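Local coordinates for protein reducing-end xylose-releasing exo-oligoxylanase Rex8A (Paenibacillus barcinonensis, PDB 6SUD) that hydrolyses short linear and branched xylooligosaccharides as an exo-oligoxylanase, releasing xylose from their reducing ends during xylan breakdown, at residues Ala136-Ser141 and Lys159-Cys164; Ala79-Lys84 and Thr369-Ser374. The protein carries 1 engineered substitution. All blocks are in the same frame, centred on the assembly; numbering follows the deposited sequence.

Contact 1. Residues Ala136-Ser141 and Lys159-Cys164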
loop_
_atom_site.group_PDB
_atom_site.type_symbol
_atom_site.label_atom_id
_atom_site.label_comp_id
_atom_site.label_asym_id
_atom_site.label_seq_id
_atom_site.Cartn_x
_atom_site.Cartn_y
_atom_site.Cartn_z
ATOM N N ALA A 136 10.180 1.748 -0.430
ATOM C CA ALA A 136 10.730 1.783 0.946
ATOM C C ALA A 136 12.268 1.795 0.898
ATOM O O ALA A 136 12.891 2.559 1.684
ATOM C CB ALA A 136 10.189 0.637 1.751
ATOM N N LEU A 137 12.871 1.000 0.014
ATOM C CA LEU A 137 14.354 0.913 -0.117
ATOM C C LEU A 137 14.908 2.238 -0.657
ATOM O O LEU A 137 15.955 2.713 -0.153
ATOM C CB LEU A 137 14.715 -0.245 -1.039
ATOM C CG LEU A 137 14.696 -1.625 -0.393
ATOM C CD1 LEU A 137 14.604 -2.699 -1.457
ATOM C CD2 LEU A 137 15.918 -1.819 0.486
ATOM N N PHE A 138 14.222 2.861 -1.607
ATOM C CA PHE A 138 14.622 4.204 -2.102
ATOM C C PHE A 138 14.600 5.204 -0.943
ATOM O O PHE A 138 15.544 5.989 -0.806
ATOM C CB PHE A 138 13.751 4.692 -3.258
ATOM C CG PHE A 138 14.102 4.090 -4.592
ATOM C CD1 PHE A 138 15.425 4.045 -5.020
ATOM C CD2 PHE A 138 13.110 3.613 -5.435
ATOM C CE1 PHE A 138 15.756 3.478 -6.241
ATOM C CE2 PHE A 138 13.446 3.059 -6.664
ATOM C CZ PHE A 138 14.766 2.990 -7.059
ATOM N N PHE A 139 13.561 5.176 -0.108
ATOM C CA PHE A 139 13.440 6.107 1.047
ATOM C C PHE A 139 14.543 5.799 2.069
ATOM O O PHE A 139 15.093 6.735 2.642
ATOM C CB PHE A 139 12.048 6.054 1.691
ATOM C CG PHE A 139 10.936 6.693 0.896
ATOM C CD1 PHE A 139 11.203 7.590 -0.133
ATOM C CD2 PHE A 139 9.611 6.397 1.173
ATOM C CE1 PHE A 139 10.171 8.171 -0.858
ATOM C CE2 PHE A 139 8.582 6.981 0.442
ATOM C CZ PHE A 139 8.863 7.860 -0.571
ATOM N N ALA A 140 14.843 4.524 2.307
ATOM C CA ALA A 140 15.930 4.100 3.223
ATOM C C ALA A 140 17.250 4.703 2.727
ATOM O O ALA A 140 17.988 5.284 3.529
ATOM C CB ALA A 140 15.990 2.597 3.313
ATOM N N SER A 141 17.526 4.605 1.430
ATOM C CA SER A 141 18.789 5.123 0.850
ATOM C C SER A 141 18.867 6.635 1.067
ATOM O O SER A 141 19.973 7.162 1.389
ATOM C CB SER A 141 18.888 4.804 -0.601
ATOM O OG SER A 141 20.153 5.210 -1.098
ATOM N N LYS A 159 17.376 -2.988 -8.741
ATOM C CA LYS A 159 17.354 -4.426 -9.108
ATOM C C LYS A 159 15.911 -4.948 -9.172
ATOM O O LYS A 159 15.575 -5.649 -10.140
ATOM C CB LYS A 159 18.157 -5.202 -8.069
ATOM C CG LYS A 159 18.249 -6.697 -8.272
ATOM C CD LYS A 159 19.119 -7.331 -7.209
ATOM C CE LYS A 159 18.977 -8.831 -7.152
ATOM N NZ LYS A 159 20.099 -9.430 -6.399
ATOM N N ILE A 160 15.095 -4.657 -8.155
ATOM C CA ILE A 160 13.661 -5.074 -8.138
ATOM C C ILE A 160 12.962 -4.458 -9.357
ATOM O O ILE A 160 12.315 -5.209 -10.124
ATOM C CB ILE A 160 12.979 -4.682 -6.811
ATOM C CG1 ILE A 160 13.659 -5.356 -5.620
ATOM C CG2 ILE A 160 11.485 -4.992 -6.877
ATOM C CD1 ILE A 160 13.101 -4.953 -4.264
ATOM N N LEU A 161 13.082 -3.142 -9.552
ATOM C CA LEU A 161 12.313 -2.419 -10.600
ATOM C C LEU A 161 12.856 -2.791 -11.989
ATOM O O LEU A 161 12.063 -2.780 -12.945
ATOM C CB LEU A 161 12.381 -0.908 -10.361
ATOM C CG LEU A 161 11.627 -0.385 -9.139
ATOM C CD1 LEU A 161 11.596 1.135 -9.156
ATOM C CD2 LEU A 161 10.211 -0.940 -9.077
ATOM N N HIS A 162 14.141 -3.124 -12.108
ATOM C CA HIS A 162 14.699 -3.685 -13.373
ATOM C C HIS A 162 13.931 -4.959 -13.759
ATOM O O HIS A 162 13.453 -5.040 -14.911
ATOM C CB HIS A 162 16.194 -3.989 -13.273
ATOM C CG HIS A 162 16.687 -4.648 -14.515
ATOM N ND1 HIS A 162 16.872 -3.942 -15.676
ATOM C CD2 HIS A 162 16.970 -5.940 -14.802
ATOM C CE1 HIS A 162 17.273 -4.761 -16.627
ATOM N NE2 HIS A 162 17.332 -5.995 -16.119
ATOM N N ALA A 163 13.821 -5.923 -12.838
ATOM C CA ALA A 163 13.117 -7.202 -13.079
ATOM C C ALA A 163 11.642 -6.903 -13.389
ATOM O O ALA A 163 11.094 -7.491 -14.333
ATOM C CB ALA A 163 13.297 -8.129 -11.910
ATOM N N CYS A 164 11.030 -5.959 -12.669
ATOM C CA CYS A 164 9.607 -5.571 -12.854
ATOM C C CYS A 164 9.324 -5.210 -14.316
ATOM O O CYS A 164 8.226 -5.520 -14.795
ATOM C CB CYS A 164 9.243 -4.384 -11.979
ATOM S SG CYS A 164 9.062 -4.844 -10.237
#
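L161 and F138 have the largest surfaces buried here, and they meet through a single pair of atoms: CD1 of L161 lies 3.7 Å from CE2 of F138. The methyl arrives at the rim of the phenyl ring, close to its plane, so this is an edge contact in which neither ring face is used by the leucine. The F138 and L161 side chains run obliquely to each other, and only the outer part of the ring closes the gap. The CG of F138 stands beside the backbone N and anti to the carbonyl carbon (chi1 -79°), which carries the ring across to the second helix.

One residue earlier on each helix, L137 and I160 add a methyl-to-methyl contact. CD1 of L137 approaches CD1 of I160 to 3.9 Å, and the two side chains run at about a right angle to each other. The extended end of I160, with chi2 at 176°, brings its CD1 to the front of the contact. Both residues send their CB toward the opposite segment, yet the backbones remain well apart: CA of L137 and CA of I160 are 10.0 Å from each other.

The same two helices, 127-144 and 153-170, extend the interface beyond these segments. I160 also rests on F133 and E130, L161 on A134, and F138 on A157, while M76 of helix 69-81 touches L137 and ties the cluster to a third helix.

No hydrogen bond or ion pair crosses between the segments, and all four touching residues are buried. Between these two segments, successive helices of the (alpha/alpha)6 barrel characteristic of family 8 are joined by hydrocarbon contact alone, so that the fit probably rests on methyls and a ring edge rather than on directional polar bonds.

Contact 2. Residues Ala79-Lys84 and Thr369-Ser374. With EDO (1,2-ethanediol), chain H.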
loop_
_atom_site.group_PDB
_atom_site.type_symbol
_atom_site.label_atom_id
_atom_site.label_comp_id
_atom_site.label_asym_id
_atom_site.label_seq_id
_atom_site.Cartn_x
_atom_site.Cartn_y
_atom_site.Cartn_z
ATOM N N ALA A 79 8.512 1.420 8.831
ATOM C CA ALA A 79 9.813 1.559 9.547
ATOM C C ALA A 79 10.524 2.815 9.044
ATOM O O ALA A 79 11.035 3.577 9.895
ATOM C CB ALA A 79 10.705 0.347 9.452
ATOM N N VAL A 80 10.576 3.014 7.729
ATOM C CA VAL A 80 11.394 4.121 7.163
ATOM C C VAL A 80 10.651 5.439 7.409
ATOM O O VAL A 80 11.317 6.399 7.819
ATOM C CB VAL A 80 11.837 3.887 5.701
ATOM C CG1 VAL A 80 10.700 3.855 4.689
ATOM C CG2 VAL A 80 12.881 4.912 5.323
ATOM N N GLN A 81 9.311 5.462 7.322
ATOM C CA GLN A 81 8.494 6.671 7.637
ATOM C C GLN A 81 8.645 7.043 9.121
ATOM O O GLN A 81 8.623 8.245 9.430
ATOM C CB GLN A 81 7.030 6.444 7.260
ATOM C CG GLN A 81 6.808 6.325 5.760
ATOM C CD GLN A 81 7.032 7.617 5.016
ATOM O OE1 GLN A 81 7.003 8.701 5.588
ATOM N NE2 GLN A 81 7.225 7.512 3.709
ATOM N N MET A 82 8.888 6.069 9.996
ATOM C CA MET A 82 9.013 6.310 11.460
ATOM C C MET A 82 10.491 6.420 11.863
ATOM O O MET A 82 10.749 6.575 13.070
ATOM C CB MET A 82 8.350 5.185 12.261
ATOM C CG MET A 82 6.838 5.124 12.174
ATOM S SD MET A 82 6.088 6.552 13.005
ATOM C CE MET A 82 6.625 6.277 14.692
ATOM N N ASP A 83 11.415 6.400 10.897
ATOM C CA ASP A 83 12.880 6.511 11.134
ATOM C C ASP A 83 13.318 5.366 12.063
ATOM O O ASP A 83 14.048 5.627 13.075
ATOM C CB ASP A 83 13.233 7.900 11.674
ATOM C CG ASP A 83 14.719 8.205 11.692
ATOM O OD1 ASP A 83 15.469 7.492 11.006
ATOM O OD2 ASP A 83 15.120 9.160 12.391
ATOM N N LYS A 84 12.916 4.139 11.733
ATOM C CA LYS A 84 13.185 2.939 12.579
ATOM C C LYS A 84 14.057 1.959 11.797
ATOM O O LYS A 84 13.560 0.930 11.303
ATOM C CB LYS A 84 11.885 2.322 13.092
ATOM C CG LYS A 84 11.042 3.276 13.920
ATOM C CD LYS A 84 11.452 3.388 15.359
ATOM C CE LYS A 84 10.442 4.135 16.206
ATOM N NZ LYS A 84 10.915 4.311 17.600
ATOM N N THR A 369 -2.839 5.245 7.683
ATOM C CA THR A 369 -3.760 6.390 7.906
ATOM C C THR A 369 -3.252 7.261 9.071
ATOM O O THR A 369 -3.369 8.491 8.980
ATOM C CB THR A 369 -5.211 5.945 8.113
ATOM O OG1 THR A 369 -5.609 5.253 6.932
ATOM C CG2 THR A 369 -6.138 7.119 8.342
ATOM N N MET A 370 -2.741 6.669 10.145
ATOM C CA MET A 370 -2.259 7.448 11.320
ATOM C C MET A 370 -1.060 8.296 10.880
ATOM O O MET A 370 -0.993 9.513 11.220
ATOM C CB MET A 370 -1.884 6.519 12.481
ATOM C CG MET A 370 -1.572 7.230 13.791
ATOM S SD MET A 370 -2.964 8.161 14.471
ATOM C CE MET A 370 -4.006 6.817 15.024
ATOM N N LEU A 371 -0.158 7.689 10.111
ATOM C CA LEU A 371 0.969 8.426 9.481
ATOM C C LEU A 371 0.432 9.592 8.651
ATOM O O LEU A 371 0.844 10.721 8.889
ATOM C CB LEU A 371 1.753 7.466 8.587
ATOM C CG LEU A 371 2.835 6.643 9.269
ATOM C CD1 LEU A 371 3.556 5.787 8.237
ATOM C CD2 LEU A 371 3.822 7.534 9.997
ATOM N N ALA A 372 -0.474 9.312 7.712
ATOM C CA ALA A 372 -0.935 10.282 6.688
ATOM C C ALA A 372 -1.686 11.440 7.342
ATOM O O ALA A 372 -1.401 12.602 7.010
ATOM C CB ALA A 372 -1.792 9.593 5.652
ATOM N N LEU A 373 -2.609 11.152 8.256
ATOM C CA LEU A 373 -3.487 12.198 8.829
ATOM C C LEU A 373 -2.679 13.085 9.788
ATOM O O LEU A 373 -3.101 14.233 10.020
ATOM C CB LEU A 373 -4.691 11.542 9.512
ATOM C CG LEU A 373 -5.732 10.899 8.586
ATOM C CD1 LEU A 373 -6.920 10.387 9.388
ATOM C CD2 LEU A 373 -6.218 11.855 7.516
ATOM N N SER A 374 -1.534 12.611 10.275
ATOM C CA SER A 374 -0.637 13.381 11.179
ATOM C C SER A 374 0.413 14.154 10.362
ATOM O O SER A 374 1.189 14.915 10.965
ATOM C CB SER A 374 -0.022 12.490 12.235
ATOM O OG SER A 374 0.859 11.539 11.676
HETATM C C1 EDO H . 15.876 2.087 14.905
HETATM O O1 EDO H . 14.997 1.456 15.829
HETATM C C2 EDO H . 15.577 3.519 14.751
HETATM O O2 EDO H . 16.614 4.296 14.178
#
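L371 reaches with its two methyls to Q81, the last residue of helix 69-81, and to M82 just after it, and its forked tip defines the contact. CD1 lies against the aliphatic base of Q81, 3.7 Å from its CB and a little farther from its CG. The other branch, CD2, meets the sulfur of M82, with CD2 and SD 3.9 Å apart. With chi2 extended at -178°, L371 presents both methyls to the neighbouring segment.

Both partners lie obliquely to the leucine. Q81 is bent at chi2, which turns its amide aside from L371 and leaves the beginning of the side chain to do the packing. The polar end is satisfied elsewhere: NE2 donates to the backbone carbonyl of R378. In M82 it is the sulfur, not the terminal methyl, that faces the leucine.

Immediately beyond, D83 takes positive phi (58°) and a Schellman motif closes helix 69-81. K84 N bonds back to A79 O at 2.7 Å, and D83 N to V80 O at 3.1 Å; K84 then occupies the N-cap position of helix 85-99. An ethanediol, probably from the crystallisation liquor, makes a weak hydrogen bond to D83 O at this turn.

The contact thus joins the C-terminal ends of helices 69-81 and 359-373, far apart in sequence. Helix 25-41 borders both segments, W36 touching M82 and L32 touching M370, while helices 17-20 and 322-331 pack on the 369-374 segment. The chain after helix 359-373 also returns to this place: N376 touches L371, and Y377 and Y380 lie against Q81.

In the fold
Contacts 1 and 2 have centres about 19 Å apart, and both lie in the (alpha/alpha)6 barrel of family 8. In chain order 79-84 comes first, then 136-141 and 159-164, and finally 369-374, so the local helix pairing of contact 1 falls within the long span bridged by contact 2. Segments 136-141 and 79-84 touch directly: F139 CE2 lies 3.6 Å from Q81 NE2, and V80 CG2 is 3.6 Å from A140 N. Packing consequently runs from helix 153-170 through 127-144 and 69-81 to 359-373. The contacts themselves lie away from the xylose sites, although three of these helices contribute pocket residues, E70, D128 and Y360, near their beginnings.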